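Local coordinates for protein endo-1,4-beta-xylanase D (Paenibacillus polymyxa, PDB 1UX7) that binds xylan chains through a calcium-dependent carbohydrate-binding module of family CBM36, a beta-sandwich appended to a xylan-degrading enzyme, at residues 14-19 against 31-36; 26-31 against 100-105; 43-48 against 86-91; 51-56 against 110-115. All blocks are in the same frame, centred on the assembly; numbering follows the deposited sequence.

Interaction 1: 14-19 against 31-36; sequences TYAGKI and NADYVS. With XYP (beta-D-xylopyranose), chain B.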
loop_
_atom_site.group_PDB
_atom_site.type_symbol
_atom_site.label_atom_id
_atom_site.label_comp_id
_atom_site.label_asym_id
_atom_site.label_seq_id
_atom_site.Cartn_x
_atom_site.Cartn_y
_atom_site.Cartn_z
ATOM N N THR A 14 -7.116 13.140 4.485
ATOM C CA THR A 14 -7.257 13.922 5.706
ATOM C C THR A 14 -6.160 13.729 6.748
ATOM O O THR A 14 -5.670 14.706 7.321
ATOM C CB THR A 14 -8.629 13.620 6.319
ATOM O OG1 THR A 14 -9.642 13.953 5.368
ATOM C CG2 THR A 14 -8.918 14.531 7.535
ATOM N N TYR A 15 -5.768 12.475 6.999
ATOM C CA TYR A 15 -4.921 12.161 8.148
ATOM C C TYR A 15 -3.577 11.514 7.835
ATOM O O TYR A 15 -2.717 11.455 8.702
ATOM C CB TYR A 15 -5.666 11.221 9.104
ATOM C CG TYR A 15 -6.931 11.796 9.668
ATOM C CD1 TYR A 15 -6.887 12.824 10.589
ATOM C CD2 TYR A 15 -8.163 11.306 9.281
ATOM C CE1 TYR A 15 -8.050 13.350 11.126
ATOM C CE2 TYR A 15 -9.339 11.831 9.797
ATOM C CZ TYR A 15 -9.270 12.858 10.714
ATOM O OH TYR A 15 -10.440 13.375 11.231
ATOM N N ALA A 16 -3.389 11.023 6.612
ATOM C CA ALA A 16 -2.175 10.264 6.317
ATOM C C ALA A 16 -0.916 11.051 6.646
ATOM O O ALA A 16 -0.832 12.272 6.397
ATOM C CB ALA A 16 -2.151 9.846 4.884
ATOM N N GLY A 17 0.063 10.358 7.206
ATOM C CA GLY A 17 1.336 10.949 7.517
ATOM C C GLY A 17 2.432 9.958 7.767
ATOM O O GLY A 17 2.181 8.786 8.002
ATOM N N LYS A 18 3.663 10.428 7.755
ATOM C CA LYS A 18 4.809 9.572 7.968
ATOM C C LYS A 18 4.856 9.027 9.391
ATOM O O LYS A 18 4.325 9.648 10.330
ATOM C CB LYS A 18 6.081 10.343 7.672
ATOM C CG LYS A 18 6.246 10.655 6.216
ATOM C CD LYS A 18 7.549 11.327 5.932
ATOM C CE LYS A 18 7.635 11.743 4.488
ATOM N NZ LYS A 18 8.960 12.348 4.223
ATOM N N ILE A 19 5.511 7.875 9.522
ATOM C CA ILE A 19 5.840 7.271 10.813
ATOM C C ILE A 19 7.273 6.738 10.807
ATOM O O ILE A 19 7.848 6.509 9.757
ATOM C CB ILE A 19 4.856 6.114 11.139
ATOM C CG1 ILE A 19 4.867 5.035 10.043
ATOM C CG2 ILE A 19 3.456 6.626 11.339
ATOM C CD1 ILE A 19 3.940 3.864 10.323
ATOM N N ASN A 31 -10.588 6.384 5.568
ATOM C CA ASN A 31 -10.847 6.165 4.157
ATOM C C ASN A 31 -10.430 7.370 3.329
ATOM O O ASN A 31 -10.570 8.507 3.765
ATOM C CB ASN A 31 -12.311 5.791 3.905
ATOM C CG ASN A 31 -12.640 4.405 4.426
ATOM O OD1 ASN A 31 -11.782 3.515 4.441
ATOM N ND2 ASN A 31 -13.881 4.209 4.859
ATOM N N ALA A 32 -9.843 7.059 2.173
ATOM C CA ALA A 32 -9.302 8.010 1.212
ATOM C C ALA A 32 -7.930 8.519 1.607
ATOM O O ALA A 32 -7.392 9.362 0.905
ATOM C CB ALA A 32 -10.252 9.179 0.986
ATOM N N ASP A 33 -7.364 8.039 2.721
ATOM C CA ASP A 33 -5.949 8.254 3.022
ATOM C C ASP A 33 -5.206 7.328 2.043
ATOM O O ASP A 33 -5.657 6.197 1.774
ATOM C CB ASP A 33 -5.548 7.856 4.451
ATOM C CG ASP A 33 -5.820 8.926 5.495
ATOM O OD1 ASP A 33 -6.112 10.121 5.165
ATOM O OD2 ASP A 33 -5.698 8.662 6.721
ATOM N N TYR A 34 -4.089 7.807 1.505
ATOM C CA TYR A 34 -3.345 7.045 0.483
ATOM C C TYR A 34 -1.893 7.457 0.377
ATOM O O TYR A 34 -1.491 8.512 0.843
ATOM C CB TYR A 34 -3.995 7.216 -0.896
ATOM C CG TYR A 34 -3.846 8.615 -1.509
ATOM C CD1 TYR A 34 -2.735 8.940 -2.290
ATOM C CD2 TYR A 34 -4.802 9.602 -1.299
ATOM C CE1 TYR A 34 -2.576 10.191 -2.829
ATOM C CE2 TYR A 34 -4.655 10.874 -1.859
ATOM C CZ TYR A 34 -3.550 11.150 -2.626
ATOM O OH TYR A 34 -3.362 12.403 -3.178
ATOM N N VAL A 35 -1.122 6.610 -0.303
ATOM C CA VAL A 35 0.175 6.966 -0.844
ATOM C C VAL A 35 0.148 6.626 -2.312
ATOM O O VAL A 35 -0.476 5.644 -2.697
ATOM C CB VAL A 35 1.364 6.276 -0.139
ATOM C CG1 VAL A 35 1.526 6.823 1.263
ATOM C CG2 VAL A 35 1.235 4.769 -0.109
ATOM N N SER A 36 0.815 7.418 -3.146
ATOM C CA SER A 36 0.858 7.149 -4.582
ATOM C C SER A 36 2.112 7.694 -5.233
ATOM O O SER A 36 2.755 8.602 -4.727
ATOM C CB SER A 36 -0.375 7.712 -5.287
ATOM O OG SER A 36 -0.359 9.127 -5.283
HETATM C C1 XYP B . -7.353 10.215 13.597
HETATM C C2 XYP B . -7.009 10.842 14.919
HETATM C C3 XYP B . -5.841 11.827 14.822
HETATM C C4 XYP B . -4.671 11.174 14.073
HETATM C C5 XYP B . -5.205 10.574 12.787
HETATM O O2 XYP B . -8.167 11.457 15.441
HETATM O O3 XYP B . -5.469 12.223 16.135
HETATM O O4 XYP B . -3.624 12.055 13.711
HETATM O O5 XYP B . -6.226 9.658 13.089
HETATM O O HOH W 1 -8.832 10.654 4.549
#
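The carboxylate of D33 packs against the backbone turn T14-Y15-A16, its CG 3.8 Å from the methyl CB of A16. This is a loop-to-loop contact at the glycan-binding end of the CBM36 beta-sandwich: residues 14-16 lead into strand 17-19, and D33 stands just before strand 34-41 of the other sheet. Holding the turn is a nearly straight hydrogen bond from Y15 N to D33 OD1 (3.0 Å, 164° at the hydrogen), which uses the syn lone pair of that oxygen. D33 CG sits anti to its own carbonyl carbon (chi1 -83°), and the carboxylate thereby rises from the second loop into the turn. The other oxygen, OD2, comes near the plane of the Y15 ring at its edge, 3.5 Å from Y15 CB, but its hydrogen bonds run to Y29 N and A30 N. One buried carboxylate therefore ties two loops of the sugar site together and probably keeps its charge by virtue of these N-H groups.

The fixed turn presents the Y15 ring to the ligand. The methyl CG2 of T14 backs one face, 3.5 Å above the ring centre, while on the opposite face a xylose ring lies offset toward the rim, its C5 3.6 Å from Y15 CD1. The tyrosine face thus offers an apolar platform to the sugar, as aromatic residues commonly do in carbohydrate-binding modules. A bridging water completes the join between the loops: it accepts from T14 N and donates to N31 O and to D33 OD1, the last at 2.8 Å.

Interaction 2: 26-31 against 100-105; sequences VALYAN and LALTSD. With CA (calcium ion), chain C; XYP (beta-D-xylopyranose), chain D; XYP (beta-D-xylopyranose), chain B.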
loop_
_atom_site.group_PDB
_atom_site.type_symbol
_atom_site.label_atom_id
_atom_site.label_comp_id
_atom_site.label_asym_id
_atom_site.label_seq_id
_atom_site.Cartn_x
_atom_site.Cartn_y
_atom_site.Cartn_z
ATOM N N VAL A 26 4.455 5.102 6.212
ATOM C CA VAL A 26 3.327 5.992 6.260
ATOM C C VAL A 26 2.126 5.292 6.904
ATOM O O VAL A 26 1.854 4.122 6.641
ATOM C CB VAL A 26 2.951 6.460 4.823
ATOM C CG1 VAL A 26 1.679 7.300 4.795
ATOM C CG2 VAL A 26 4.137 7.210 4.187
ATOM N N ALA A 27 1.436 6.019 7.778
ATOM C CA ALA A 27 0.202 5.569 8.378
ATOM C C ALA A 27 -0.986 6.104 7.607
ATOM O O ALA A 27 -1.042 7.298 7.257
ATOM C CB ALA A 27 0.129 6.004 9.817
ATOM N N LEU A 28 -1.929 5.210 7.343
ATOM C CA LEU A 28 -3.216 5.523 6.755
ATOM C C LEU A 28 -4.254 5.273 7.844
ATOM O O LEU A 28 -4.295 4.204 8.448
ATOM C CB LEU A 28 -3.474 4.671 5.519
ATOM C CG LEU A 28 -2.366 4.575 4.481
ATOM C CD1 LEU A 28 -2.828 3.669 3.372
ATOM C CD2 LEU A 28 -1.982 5.935 3.949
ATOM N N TYR A 29 -5.069 6.286 8.136
ATOM C CA TYR A 29 -5.965 6.264 9.292
ATOM C C TYR A 29 -7.438 6.158 8.901
ATOM O O TYR A 29 -8.220 5.386 9.508
ATOM C CB TYR A 29 -5.752 7.538 10.127
ATOM C CG TYR A 29 -4.355 7.735 10.673
ATOM C CD1 TYR A 29 -3.992 7.189 11.911
ATOM C CD2 TYR A 29 -3.399 8.464 9.983
ATOM C CE1 TYR A 29 -2.731 7.361 12.418
ATOM C CE2 TYR A 29 -2.146 8.658 10.498
ATOM C CZ TYR A 29 -1.809 8.105 11.723
ATOM O OH TYR A 29 -0.536 8.288 12.221
ATOM N N ALA A 30 -7.838 6.949 7.903
ATOM C CA ALA A 30 -9.225 7.028 7.464
ATOM C C ALA A 30 -9.371 6.705 6.001
ATOM O O ALA A 30 -8.391 6.782 5.241
ATOM C CB ALA A 30 -9.777 8.449 7.717
ATOM N N ASN A 31 -10.588 6.384 5.568
ATOM C CA ASN A 31 -10.847 6.165 4.157
ATOM C C ASN A 31 -10.430 7.370 3.329
ATOM O O ASN A 31 -10.570 8.507 3.765
ATOM C CB ASN A 31 -12.311 5.791 3.905
ATOM C CG ASN A 31 -12.640 4.405 4.426
ATOM O OD1 ASN A 31 -11.782 3.515 4.441
ATOM N ND2 ASN A 31 -13.881 4.209 4.859
ATOM N N LEU A 100 -1.728 2.968 -2.926
ATOM C CA LEU A 100 -2.160 2.159 -1.799
ATOM C C LEU A 100 -3.109 3.045 -0.986
ATOM O O LEU A 100 -2.705 4.097 -0.502
ATOM C CB LEU A 100 -0.959 1.688 -0.963
ATOM C CG LEU A 100 -0.028 0.691 -1.668
ATOM C CD1 LEU A 100 1.328 0.597 -0.953
ATOM C CD2 LEU A 100 -0.669 -0.673 -1.823
ATOM N N ALA A 101 -4.348 2.589 -0.830
ATOM C CA ALA A 101 -5.426 3.430 -0.310
ATOM C C ALA A 101 -6.314 2.691 0.665
ATOM O O ALA A 101 -6.529 1.498 0.511
ATOM C CB ALA A 101 -6.270 3.917 -1.467
ATOM N N LEU A 102 -6.847 3.405 1.645
ATOM C CA LEU A 102 -7.880 2.838 2.512
ATOM C C LEU A 102 -9.256 3.108 1.988
ATOM O O LEU A 102 -9.581 4.261 1.661
ATOM C CB LEU A 102 -7.827 3.442 3.906
ATOM C CG LEU A 102 -6.592 3.173 4.709
ATOM C CD1 LEU A 102 -6.846 3.530 6.170
ATOM C CD2 LEU A 102 -6.159 1.706 4.550
ATOM N N THR A 103 -10.043 2.054 1.930
ATOM C CA THR A 103 -11.464 2.152 1.573
ATOM C C THR A 103 -12.364 1.421 2.542
ATOM O O THR A 103 -13.575 1.574 2.466
ATOM C CB THR A 103 -11.710 1.589 0.174
ATOM O OG1 THR A 103 -11.381 0.193 0.114
ATOM C CG2 THR A 103 -10.814 2.272 -0.853
ATOM N N SER A 104 -11.797 0.689 3.503
ATOM C CA SER A 104 -12.612 -0.125 4.401
ATOM C C SER A 104 -12.376 0.160 5.883
ATOM O O SER A 104 -12.779 -0.646 6.751
ATOM C CB SER A 104 -12.370 -1.578 4.093
ATOM O OG SER A 104 -11.068 -1.918 4.488
ATOM N N ASP A 105 -11.759 1.286 6.193
ATOM C CA ASP A 105 -11.636 1.731 7.563
ATOM C C ASP A 105 -13.045 1.891 8.156
ATOM O O ASP A 105 -13.995 2.325 7.466
ATOM C CB ASP A 105 -10.845 3.035 7.662
ATOM C CG ASP A 105 -10.823 3.586 9.049
ATOM O OD1 ASP A 105 -10.017 3.129 9.899
ATOM O OD2 ASP A 105 -11.588 4.503 9.396
HETATM CA CA CA C . -8.593 4.205 11.492
HETATM C C1 XYP D . -11.693 7.845 11.775
HETATM C C2 XYP D . -10.440 6.990 11.677
HETATM C C3 XYP D . -9.425 7.359 12.759
HETATM C C4 XYP D . -9.152 8.856 12.771
HETATM C C5 XYP D . -10.500 9.558 12.859
HETATM O O2 XYP D . -10.715 5.601 11.691
HETATM O O3 XYP D . -8.216 6.652 12.537
HETATM O O4 XYP D . -8.339 9.210 13.873
HETATM O O5 XYP D . -11.306 9.146 11.774
HETATM C C1 XYP B . -7.353 10.215 13.597
HETATM C C2 XYP B . -7.009 10.842 14.919
HETATM C C3 XYP B . -5.841 11.827 14.822
HETATM C C4 XYP B . -4.671 11.174 14.073
HETATM C C5 XYP B . -5.205 10.574 12.787
HETATM O O2 XYP B . -8.167 11.457 15.441
HETATM O O3 XYP B . -5.469 12.223 16.135
HETATM O O4 XYP B . -3.624 12.055 13.711
HETATM O O5 XYP B . -6.226 9.658 13.089
HETATM O O HOH W 2 -12.750 6.264 7.609
HETATM O O HOH W 3 -9.349 3.598 13.722
#
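Y29 O and D105 OD1 meet across the two loops at a calcium ion, bound at 2.3 Å by Y29 O and at 2.4 Å by D105 OD1. O2 and O3 of one xylose enter the same coordination shell, as does a water, and W109 O and D110 OD1 complete it. The metal therefore reads the two hydroxyls directly, the hallmark of calcium-dependent xylan recognition in CBM36. D105 OD2 approaches the same sugar, 2.7 Å from its O2. The neighbouring xylose lies over one face of the Y29 ring, its C5 3.6 Å above the plane and offset toward the rim.

Behind this shell, D105 CG stands anti to the backbone N (chi1 174°), which turns the carboxylate toward Y29 and the metal. OD2 also takes a hydrogen bond from a water that accepts from N31 N. N31 ND2 reaches D105 O in a weak hydrogen bond, 3.2 Å long.

Beneath the site, L102 packs its CG 3.6 Å from L28 CB, the two side chains crossing obliquely. L28 ends strand 25-28, which pairs with strand 111-118, whereas L102 belongs to the chain that strand 96-101, the neighbour of strand 34-41 in the other sheet, brings to the site.

Interaction 3: 43-48 against 86-91; sequences NSTHNI and LSNITH. With SO4 (sulfate ion), chain E.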
loop_
_atom_site.group_PDB
_atom_site.type_symbol
_atom_site.label_atom_id
_atom_site.label_comp_id
_atom_site.label_asym_id
_atom_site.label_seq_id
_atom_site.Cartn_x
_atom_site.Cartn_y
_atom_site.Cartn_z
ATOM N N ASN A 43 6.188 -4.199 -18.620
ATOM C CA ASN A 43 5.589 -5.528 -18.534
ATOM C C ASN A 43 4.229 -5.433 -17.856
ATOM O O ASN A 43 4.011 -4.578 -17.006
ATOM C CB ASN A 43 6.488 -6.463 -17.717
ATOM C CG ASN A 43 7.869 -6.628 -18.324
ATOM O OD1 ASN A 43 8.001 -7.058 -19.472
ATOM N ND2 ASN A 43 8.898 -6.242 -17.579
ATOM N N SER A 44 3.319 -6.338 -18.214
ATOM C CA SER A 44 1.924 -6.323 -17.753
ATOM C C SER A 44 1.658 -7.042 -16.432
ATOM O O SER A 44 0.662 -6.779 -15.807
ATOM C CB SER A 44 1.039 -6.998 -18.805
ATOM O OG SER A 44 1.277 -8.394 -18.882
ATOM N N THR A 45 2.526 -7.969 -16.023
ATOM C CA THR A 45 2.207 -8.907 -14.964
ATOM C C THR A 45 3.321 -9.036 -13.955
ATOM O O THR A 45 4.462 -9.289 -14.324
ATOM C CB THR A 45 1.942 -10.275 -15.586
ATOM O OG1 THR A 45 0.912 -10.151 -16.569
ATOM C CG2 THR A 45 1.426 -11.243 -14.563
ATOM N N HIS A 46 2.999 -8.811 -12.682
ATOM C CA HIS A 46 3.990 -8.788 -11.612
ATOM C C HIS A 46 3.484 -9.497 -10.376
ATOM O O HIS A 46 2.297 -9.538 -10.114
ATOM C CB HIS A 46 4.325 -7.348 -11.210
ATOM C CG HIS A 46 5.044 -6.603 -12.273
ATOM N ND1 HIS A 46 4.386 -5.899 -13.254
ATOM C CD2 HIS A 46 6.366 -6.474 -12.533
ATOM C CE1 HIS A 46 5.271 -5.389 -14.090
ATOM N NE2 HIS A 46 6.485 -5.716 -13.670
ATOM N N ASN A 47 4.420 -10.026 -9.610
ATOM C CA ASN A 47 4.146 -10.376 -8.225
ATOM C C ASN A 47 4.362 -9.106 -7.426
ATOM O O ASN A 47 5.364 -8.436 -7.609
ATOM C CB ASN A 47 5.095 -11.487 -7.775
ATOM C CG ASN A 47 4.852 -12.770 -8.541
ATOM O OD1 ASN A 47 3.698 -13.175 -8.735
ATOM N ND2 ASN A 47 5.923 -13.368 -9.057
ATOM N N ILE A 48 3.406 -8.743 -6.567
ATOM C CA ILE A 48 3.499 -7.472 -5.872
ATOM C C ILE A 48 3.436 -7.712 -4.385
ATOM O O ILE A 48 2.516 -8.350 -3.900
ATOM C CB ILE A 48 2.369 -6.533 -6.332
ATOM C CG1 ILE A 48 2.317 -6.495 -7.867
ATOM C CG2 ILE A 48 2.524 -5.154 -5.684
ATOM C CD1 ILE A 48 1.151 -5.722 -8.434
ATOM N N LEU A 86 0.657 -10.390 -3.527
ATOM C CA LEU A 86 -0.302 -10.738 -4.580
ATOM C C LEU A 86 0.505 -11.320 -5.737
ATOM O O LEU A 86 1.468 -10.721 -6.197
ATOM C CB LEU A 86 -1.077 -9.500 -5.060
ATOM C CG LEU A 86 -2.072 -8.841 -4.086
ATOM C CD1 LEU A 86 -2.620 -7.559 -4.636
ATOM C CD2 LEU A 86 -3.199 -9.808 -3.764
ATOM N N SER A 87 0.122 -12.504 -6.199
ATOM C CA SER A 87 0.899 -13.219 -7.196
ATOM C C SER A 87 0.295 -12.932 -8.576
ATOM O O SER A 87 -0.920 -12.931 -8.749
ATOM C CB SER A 87 0.834 -14.719 -6.879
ATOM O OG SER A 87 1.874 -14.927 -5.940
ATOM N N ASN A 88 1.146 -12.643 -9.546
ATOM C CA ASN A 88 0.726 -12.661 -10.942
ATOM C C ASN A 88 -0.419 -11.717 -11.254
ATOM O O ASN A 88 -1.435 -12.084 -11.857
ATOM C CB ASN A 88 0.323 -14.099 -11.284
ATOM C CG ASN A 88 1.182 -14.687 -12.343
ATOM O OD1 ASN A 88 2.418 -14.656 -12.283
ATOM N ND2 ASN A 88 0.523 -15.168 -13.381
ATOM N N ILE A 89 -0.294 -10.489 -10.766
ATOM C CA ILE A 89 -1.285 -9.479 -11.061
ATOM C C ILE A 89 -1.023 -8.849 -12.422
ATOM O O ILE A 89 0.079 -8.338 -12.678
ATOM C CB ILE A 89 -1.266 -8.374 -9.976
ATOM C CG1 ILE A 89 -1.580 -8.939 -8.590
ATOM C CG2 ILE A 89 -2.225 -7.254 -10.334
ATOM C CD1 ILE A 89 -2.921 -9.585 -8.460
ATOM N N THR A 90 -2.044 -8.863 -13.270
ATOM C CA THR A 90 -1.992 -8.192 -14.560
ATOM C C THR A 90 -2.643 -6.808 -14.475
ATOM O O THR A 90 -3.674 -6.602 -13.818
ATOM C CB THR A 90 -2.571 -9.084 -15.663
ATOM O OG1 THR A 90 -1.715 -10.220 -15.818
ATOM C CG2 THR A 90 -2.523 -8.395 -17.014
ATOM N N HIS A 91 -1.989 -5.852 -15.124
ATOM C CA HIS A 91 -2.356 -4.460 -15.028
ATOM C C HIS A 91 -1.930 -3.768 -16.315
ATOM O O HIS A 91 -1.320 -4.366 -17.208
ATOM C CB HIS A 91 -1.646 -3.825 -13.845
ATOM C CG HIS A 91 -0.166 -4.049 -13.848
ATOM N ND1 HIS A 91 0.709 -3.295 -14.604
ATOM C CD2 HIS A 91 0.580 -4.984 -13.223
ATOM C CE1 HIS A 91 1.934 -3.767 -14.440
ATOM N NE2 HIS A 91 1.883 -4.783 -13.595
HETATM S S SO4 E . 8.435 -3.497 -15.367
HETATM O O1 SO4 E . 7.160 -3.524 -16.049
HETATM O O2 SO4 E . 8.851 -4.873 -15.096
HETATM O O3 SO4 E . 9.382 -2.814 -16.254
HETATM O O4 SO4 E . 8.356 -2.774 -14.086
#
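H91 CG is wedged between its own backbone N and carbonyl carbon (chi1 52°), and H46 CG lies anti to its carbonyl carbon (chi1 -68°); these torsions bring the two imidazoles rim to rim. H46 ND1 and H91 NE2 share a hydrogen bond of 2.8 Å whose proton may sit on either nitrogen. The ring planes are only 18° apart, yet neither ring covers the face of the other. S44 O stands 3.1 Å above the centre of the H91 ring and also accepts a hydrogen bond from H91 N. With its other ring nitrogen, NE2, H46 donates to O2 of a sulfate, probably from the crystallisation liquor, at 2.9 Å, and N43 grips the same anion through its N and ND2.

T45 OG1 meets T90 OG1 at 2.7 Å, and S44 OG bonds to the same T45 hydroxyl. In the conformer given for N88, N47 OD1 accepts from N88 N at 2.7 Å, beside the extra residue. I48 CD1 packs against I89 CB, and the side chains of I48 and L86 both touch F74 of the facing sheet. H46 and I48 pair with I89 and L86 with the register shifted by one, and N88 and I89 both face H46: a G1 beta bulge in an antiparallel strand pair of the sandwich.

Interaction 4: 51-56 against 110-115; sequences RGASSN and DAYVDF. With CA (calcium ion), chain F; CA (calcium ion), chain C.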
loop_
_atom_site.group_PDB
_atom_site.type_symbol
_atom_site.label_atom_id
_atom_site.label_comp_id
_atom_site.label_asym_id
_atom_site.label_seq_id
_atom_site.Cartn_x
_atom_site.Cartn_y
_atom_site.Cartn_z
ATOM N N ARG A 51 5.156 -4.575 2.478
ATOM C CA ARG A 51 5.407 -4.765 3.902
ATOM C C ARG A 51 4.562 -3.736 4.657
ATOM O O ARG A 51 4.543 -2.561 4.291
ATOM C CB ARG A 51 6.893 -4.606 4.236
ATOM C CG ARG A 51 7.224 -4.932 5.661
ATOM C CD ARG A 51 8.720 -5.155 5.881
ATOM N NE ARG A 51 9.064 -5.674 7.220
ATOM C CZ ARG A 51 9.537 -4.951 8.214
ATOM N NH1 ARG A 51 9.681 -3.651 8.107
ATOM N NH2 ARG A 51 9.858 -5.545 9.355
ATOM N N GLY A 52 3.875 -4.200 5.690
ATOM C CA GLY A 52 2.998 -3.358 6.469
ATOM C C GLY A 52 2.642 -3.951 7.797
ATOM O O GLY A 52 3.129 -5.000 8.182
ATOM N N ALA A 53 1.783 -3.250 8.518
ATOM C CA ALA A 53 1.329 -3.693 9.818
ATOM C C ALA A 53 -0.008 -3.073 10.149
ATOM O O ALA A 53 -0.430 -2.095 9.537
ATOM C CB ALA A 53 2.343 -3.366 10.875
ATOM N N SER A 54 -0.710 -3.660 11.099
ATOM C CA SER A 54 -1.848 -2.997 11.701
ATOM C C SER A 54 -1.404 -2.158 12.919
ATOM O O SER A 54 -0.362 -2.411 13.522
ATOM C CB SER A 54 -2.844 -4.054 12.157
ATOM O OG SER A 54 -3.970 -3.442 12.763
ATOM N N SER A 55 -2.220 -1.180 13.292
ATOM C CA SER A 55 -2.010 -0.433 14.520
ATOM C C SER A 55 -2.371 -1.242 15.751
ATOM O O SER A 55 -1.999 -0.882 16.863
ATOM C CB SER A 55 -2.843 0.849 14.479
ATOM O OG SER A 55 -4.211 0.536 14.410
ATOM N N ASN A 56 -3.104 -2.329 15.556
ATOM C CA ASN A 56 -3.517 -3.143 16.698
ATOM C C ASN A 56 -3.732 -4.592 16.289
ATOM O O ASN A 56 -3.266 -5.046 15.237
ATOM C CB ASN A 56 -4.756 -2.527 17.336
ATOM C CG ASN A 56 -5.907 -2.377 16.380
ATOM O OD1 ASN A 56 -6.090 -3.177 15.459
ATOM N ND2 ASN A 56 -6.696 -1.304 16.582
ATOM N N ASP A 110 -5.831 1.245 12.139
ATOM C CA ASP A 110 -5.108 2.031 11.151
ATOM C C ASP A 110 -4.124 1.100 10.446
ATOM O O ASP A 110 -3.794 0.045 10.971
ATOM C CB ASP A 110 -4.352 3.169 11.824
ATOM C CG ASP A 110 -5.254 4.029 12.688
ATOM O OD1 ASP A 110 -6.344 4.351 12.175
ATOM O OD2 ASP A 110 -4.941 4.423 13.840
ATOM N N ALA A 111 -3.690 1.494 9.253
ATOM C CA ALA A 111 -2.776 0.697 8.441
ATOM C C ALA A 111 -1.433 1.400 8.369
ATOM O O ALA A 111 -1.358 2.596 8.097
ATOM C CB ALA A 111 -3.336 0.506 7.057
ATOM N N TYR A 112 -0.361 0.661 8.566
ATOM C CA TYR A 112 0.993 1.166 8.440
ATOM C C TYR A 112 1.615 0.493 7.227
ATOM O O TYR A 112 1.542 -0.720 7.076
ATOM C CB TYR A 112 1.786 0.844 9.702
ATOM C CG TYR A 112 1.233 1.401 11.000
ATOM C CD1 TYR A 112 0.398 2.520 11.045
ATOM C CD2 TYR A 112 1.560 0.786 12.207
ATOM C CE1 TYR A 112 -0.073 3.011 12.267
ATOM C CE2 TYR A 112 1.105 1.267 13.411
ATOM C CZ TYR A 112 0.294 2.391 13.435
ATOM O OH TYR A 112 -0.167 2.854 14.650
ATOM N N VAL A 113 2.184 1.297 6.348
ATOM C CA VAL A 113 2.752 0.825 5.086
ATOM C C VAL A 113 4.232 1.204 5.001
ATOM O O VAL A 113 4.581 2.356 5.202
ATOM C CB VAL A 113 1.961 1.392 3.883
ATOM C CG1 VAL A 113 2.509 0.862 2.597
ATOM C CG2 VAL A 113 0.469 1.047 4.005
ATOM N N ASP A 114 5.085 0.220 4.699
ATOM C CA ASP A 114 6.547 0.381 4.706
ATOM C C ASP A 114 7.099 0.613 3.286
ATOM O O ASP A 114 7.778 1.606 3.045
ATOM C CB ASP A 114 7.135 -0.873 5.358
ATOM C CG ASP A 114 8.614 -0.833 5.513
ATOM O OD1 ASP A 114 9.229 0.195 5.190
ATOM O OD2 ASP A 114 9.223 -1.835 5.942
ATOM N N PHE A 115 6.754 -0.279 2.358
ATOM C CA PHE A 115 7.213 -0.218 0.972
ATOM C C PHE A 115 6.359 -1.138 0.113
ATOM O O PHE A 115 5.626 -2.005 0.634
ATOM C CB PHE A 115 8.702 -0.609 0.827
ATOM C CG PHE A 115 9.045 -2.019 1.264
ATOM C CD1 PHE A 115 8.765 -3.119 0.451
ATOM C CD2 PHE A 115 9.712 -2.243 2.474
ATOM C CE1 PHE A 115 9.094 -4.416 0.852
ATOM C CE2 PHE A 115 10.079 -3.560 2.841
ATOM C CZ PHE A 115 9.749 -4.615 2.048
HETATM CA CA CA F . 9.811 2.261 4.390
HETATM CA CA CA C . -8.593 4.205 11.492
HETATM O O HOH W 4 0.406 1.076 16.925
HETATM O O HOH W 5 -5.472 2.252 15.865
HETATM O O HOH W 3 -9.349 3.598 13.722
HETATM O O HOH W 6 11.880 1.668 5.440
#
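S55 OG accepts a hydrogen bond from D110 N at 2.9 Å and also meets a water at 2.6 Å, which in turn donates to D110 OD2. The S55 hydroxyl sits between its backbone N and carbonyl carbon (chi1 62°), a torsion that places it at the backbone of D110, while S55 N bonds back to D110 O. This pair of bonds closes the end of an antiparallel strand pair in the CBM36 beta-sandwich, where strands 51-54 and 111-115 run with their axes 4.7 Å apart. D110 continues into the glycan site, binding the calcium there through OD1.

Along the strands A53 and Y112 form a hydrogen-bonded pair, joined by A53 N to Y112 O and Y112 N to A53 O. The Y112 ring lies against the residues that follow strand 51-54, with S55 N above one face near the rim and S55 CB 3.3 Å from the hydroxyl OH.

At the other end D114 serves a second calcium, bound by its O and OD1 together with E5, E7, D24 and a water; its carboxylate is shared between metal and arginine. R51 CB lies over the face of the F115 ring in a CH-pi contact, 3.8 Å from the centroid. The remaining oxygen of D114, OD2, takes a salt bridge from R51 NH1 at 2.9 Å, on its anti side, 28° out of the carboxylate plane but within the guanidinium plane.

Interactions 1, 2 and 4 cluster around the glycan site, while interaction 3 lies at the opposite end of the sandwich, its centre about 22 Å from those of interactions 2 and 4. Interactions 1 and 2, centred about 6 Å apart, share N31 and contribute the two tyrosine rings that touch one xylose. Interaction 2 joins interaction 4 through the calcium bound by Y29, D105 and D110, and through the strand bonds L28 N to A111 O (2.8 Å) and V113 N to V26 O (2.9 Å). Strand 45-54 runs from interaction 3 to interaction 4 within one sheet, where strand 111-118 lies beside it and supplies D114 to the second calcium.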